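Glutathione S-transferase (Legionella pneumophila subsp. pneumophila str. Philadelphia 1, PDB 3NIV) probably acts as a zeta-class glutathione transferase that isomerises maleylacetoacetate. Local coordinates at residues 134-137 against 138-142. Residues are numbered along the deposited sequence; the frame is centred on the assembly and turned at random.
Sequences YHHW and LKTGF
The backbone N-H groups of K139, T140 and G141 donate to the carbonyl oxygens of H135, H136 and W137, the i to i+4 hydrogen bonds of one unbroken alpha-helix. This is helix 127-149 of the all-helical C-terminal domain of the GST fold. K139 N meets H135 O at 3.0 Å, and G141 N meets W137 O at 2.9 Å.

H136 O is gripped twice. T140 N donates to it at 3.2 Å, with a nearly straight N-H...O angle of 166°. T140 OG1 donates to the same H136 O at 3.1 Å. The two donors come from opposite faces of the carbonyl plane. The hydroxyl reaches back because OG1 sits beside its own backbone N (chi1 -58°). It also lies over one face of the H136 ring, 3.7 Å from H136 CE1. That ring swings toward the next turn, with CG anti to the backbone N (chi1 173°). Its CD2 lies over one face of the W137 indole, offset toward the rim. R118 and R114 of the second subunit pack on H136 and W137, so this side of the helix faces the dimer partner.

Y134 and L138 face helix 166-180, where Y134 touches N177 and L138 touches Q174. L138 packs on the Y134 ring at a slant, though the exact place of its CD2 is doubtful. F181 stacks on the Y134 ring and accepts a hydrogen bond from H135 NE2 through its backbone O. At the next turn, F142 N closes on L138 O at 2.8 Å.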
ATOM      1  N   TYR A 134      14.089 -11.307  -6.716  1.00 28.92           N
ATOM      2  CA  TYR A 134      14.093  -9.857  -6.656  1.00 27.49           C
ATOM      3  C   TYR A 134      13.809  -9.241  -8.024  1.00 29.88           C
ATOM      4  O   TYR A 134      13.050  -8.274  -8.144  1.00 26.46           O
ATOM      5  CB  TYR A 134      15.433  -9.379  -6.123  1.00 28.16           C
ATOM      6  CG  TYR A 134      15.418  -7.961  -5.638  1.00 28.30           C
ATOM      7  CD1 TYR A 134      15.202  -6.910  -6.517  1.00 27.87           C
ATOM      8  CD2 TYR A 134      15.639  -7.668  -4.307  1.00 26.06           C
ATOM      9  CE1 TYR A 134      15.192  -5.603  -6.075  1.00 29.02           C
ATOM     10  CE2 TYR A 134      15.640  -6.363  -3.858  1.00 30.07           C
ATOM     11  CZ  TYR A 134      15.409  -5.334  -4.745  1.00 28.95           C
ATOM     12  OH  TYR A 134      15.393  -4.036  -4.300  1.00 28.58           O
ATOM     13  N   HIS A 135      14.415  -9.821  -9.053  1.00 29.69           N
ATOM     14  CA  HIS A 135      14.263  -9.334 -10.418  1.00 31.41           C
ATOM     15  C   HIS A 135      12.877  -9.660 -10.959  1.00 30.30           C
ATOM     16  O   HIS A 135      12.336  -8.944 -11.816  1.00 28.42           O
ATOM     17  CB  HIS A 135      15.349  -9.946 -11.314  1.00 30.12           C
ATOM     18  CG  HIS A 135      16.674  -9.249 -11.225  1.00 32.61           C
ATOM     19  ND1 HIS A 135      17.664  -9.401 -12.175  1.00 33.26           N
ATOM     20  CD2 HIS A 135      17.162  -8.375 -10.312  1.00 32.24           C
ATOM     21  CE1 HIS A 135      18.709  -8.667 -11.841  1.00 32.73           C
ATOM     22  NE2 HIS A 135      18.433  -8.033 -10.718  1.00 35.45           N
ATOM     23  N   HIS A 136      12.303 -10.748 -10.455  1.00 29.77           N
ATOM     24  CA  HIS A 136      10.970 -11.161 -10.882  1.00 30.97           C
ATOM     25  C   HIS A 136       9.905 -10.109 -10.575  1.00 29.25           C
ATOM     26  O   HIS A 136       9.060  -9.805 -11.411  1.00 26.89           O
ATOM     27  CB  HIS A 136      10.572 -12.484 -10.234  1.00 31.58           C
ATOM     28  CG  HIS A 136       9.154 -12.864 -10.498  1.00 32.69           C
ATOM     29  ND1 HIS A 136       8.647 -12.992 -11.774  1.00 32.21           N
ATOM     30  CD2 HIS A 136       8.124 -13.119  -9.656  1.00 31.08           C
ATOM     31  CE1 HIS A 136       7.369 -13.315 -11.707  1.00 30.95           C
ATOM     32  NE2 HIS A 136       7.028 -13.401 -10.435  1.00 31.90           N
ATOM     33  N   TRP A 137       9.950  -9.550  -9.373  1.00 27.95           N
ATOM     34  CA  TRP A 137       8.934  -8.588  -8.982  1.00 28.62           C
ATOM     35  C   TRP A 137       9.230  -7.249  -9.620  1.00 27.93           C
ATOM     36  O   TRP A 137       8.317  -6.451  -9.848  1.00 27.34           O
ATOM     37  CB  TRP A 137       8.795  -8.493  -7.456  1.00 25.42           C
ATOM     38  CG  TRP A 137       8.560  -9.832  -6.842  1.00 26.40           C
ATOM     39  CD1 TRP A 137       9.360 -10.472  -5.955  1.00 26.62           C
ATOM     40  CD2 TRP A 137       7.468 -10.720  -7.108  1.00 29.02           C
ATOM     41  NE1 TRP A 137       8.837 -11.689  -5.636  1.00 25.92           N
ATOM     42  CE2 TRP A 137       7.676 -11.874  -6.330  1.00 26.51           C
ATOM     43  CE3 TRP A 137       6.328 -10.645  -7.919  1.00 27.65           C
ATOM     44  CZ2 TRP A 137       6.793 -12.946  -6.332  1.00 26.45           C
ATOM     45  CZ3 TRP A 137       5.455 -11.709  -7.930  1.00 24.44           C
ATOM     46  CH2 TRP A 137       5.692 -12.849  -7.143  1.00 28.55           C
ATOM     47  N   LEU A 138      10.500  -7.006  -9.933  1.00 28.93           N
ATOM     48  CA  LEU A 138      10.834  -5.789 -10.667  1.00 28.46           C
ATOM     49  C   LEU A 138      10.180  -5.817 -12.050  1.00 27.57           C
ATOM     50  O   LEU A 138       9.507  -4.862 -12.442  1.00 30.00           O
ATOM     51  CB  LEU A 138      12.341  -5.553 -10.739  1.00 27.53           C
ATOM     52  CG  LEU A 138      12.884  -4.810  -9.512  1.00 30.22           C
ATOM     53  CD1 LEU A 138      12.289  -3.430  -9.365  1.00 29.38           C
ATOM     54  CD2 LEU A 138      12.568  -5.573  -8.275  1.00 31.92           C
ATOM     55  N   LYS A 139      10.324  -6.932 -12.757  1.00 26.58           N
ATOM     56  CA  LYS A 139       9.758  -7.052 -14.093  1.00 28.25           C
ATOM     57  C   LYS A 139       8.245  -6.884 -14.051  1.00 31.39           C
ATOM     58  O   LYS A 139       7.670  -6.127 -14.831  1.00 30.99           O
ATOM     59  CB  LYS A 139      10.110  -8.396 -14.739  1.00 27.90           C
ATOM     60  CG  LYS A 139       9.956  -8.384 -16.256  1.00 34.70           C
ATOM     61  CD  LYS A 139       9.678  -9.763 -16.851  1.00 38.31           C
ATOM     62  CE  LYS A 139       9.020  -9.622 -18.238  1.00 45.63           C
ATOM     63  NZ  LYS A 139       8.215 -10.824 -18.657  1.00 42.40           N
ATOM     64  N   THR A 140       7.600  -7.601 -13.137  1.00 30.14           N
ATOM     65  CA  THR A 140       6.154  -7.563 -13.046  1.00 29.29           C
ATOM     66  C   THR A 140       5.654  -6.158 -12.744  1.00 27.90           C
ATOM     67  O   THR A 140       4.715  -5.683 -13.376  1.00 29.04           O
ATOM     68  CB  THR A 140       5.645  -8.531 -11.976  1.00 32.07           C
ATOM     69  OG1 THR A 140       6.094  -9.851 -12.298  1.00 36.17           O
ATOM     70  CG2 THR A 140       4.127  -8.531 -11.950  1.00 33.30           C
ATOM     71  N   GLY A 141       6.298  -5.504 -11.778  1.00 26.11           N
ATOM     72  CA  GLY A 141       5.944  -4.160 -11.367  1.00 26.49           C
ATOM     73  C   GLY A 141       6.230  -3.082 -12.396  1.00 28.96           C
ATOM     74  O   GLY A 141       5.441  -2.160 -12.583  1.00 27.52           O
ATOM     75  N   PHE A 142       7.362  -3.186 -13.077  1.00 29.66           N
ATOM     76  CA  PHE A 142       7.678  -2.187 -14.093  1.00 29.53           C
ATOM     77  C   PHE A 142       6.855  -2.387 -15.369  1.00 29.95           C
ATOM     78  O   PHE A 142       6.474  -1.419 -16.019  1.00 29.17           O
ATOM     79  CB  PHE A 142       9.179  -2.144 -14.371  1.00 27.38           C
ATOM     80  CG  PHE A 142       9.973  -1.507 -13.265  1.00 27.99           C
ATOM     81  CD1 PHE A 142       9.455  -0.447 -12.547  1.00 29.44           C
ATOM     82  CD2 PHE A 142      11.242  -1.960 -12.948  1.00 29.51           C
ATOM     83  CE1 PHE A 142      10.194   0.153 -11.519  1.00 30.41           C
ATOM     84  CE2 PHE A 142      11.982  -1.362 -11.925  1.00 27.57           C
ATOM     85  CZ  PHE A 142      11.456  -0.307 -11.213  1.00 25.47           C
TER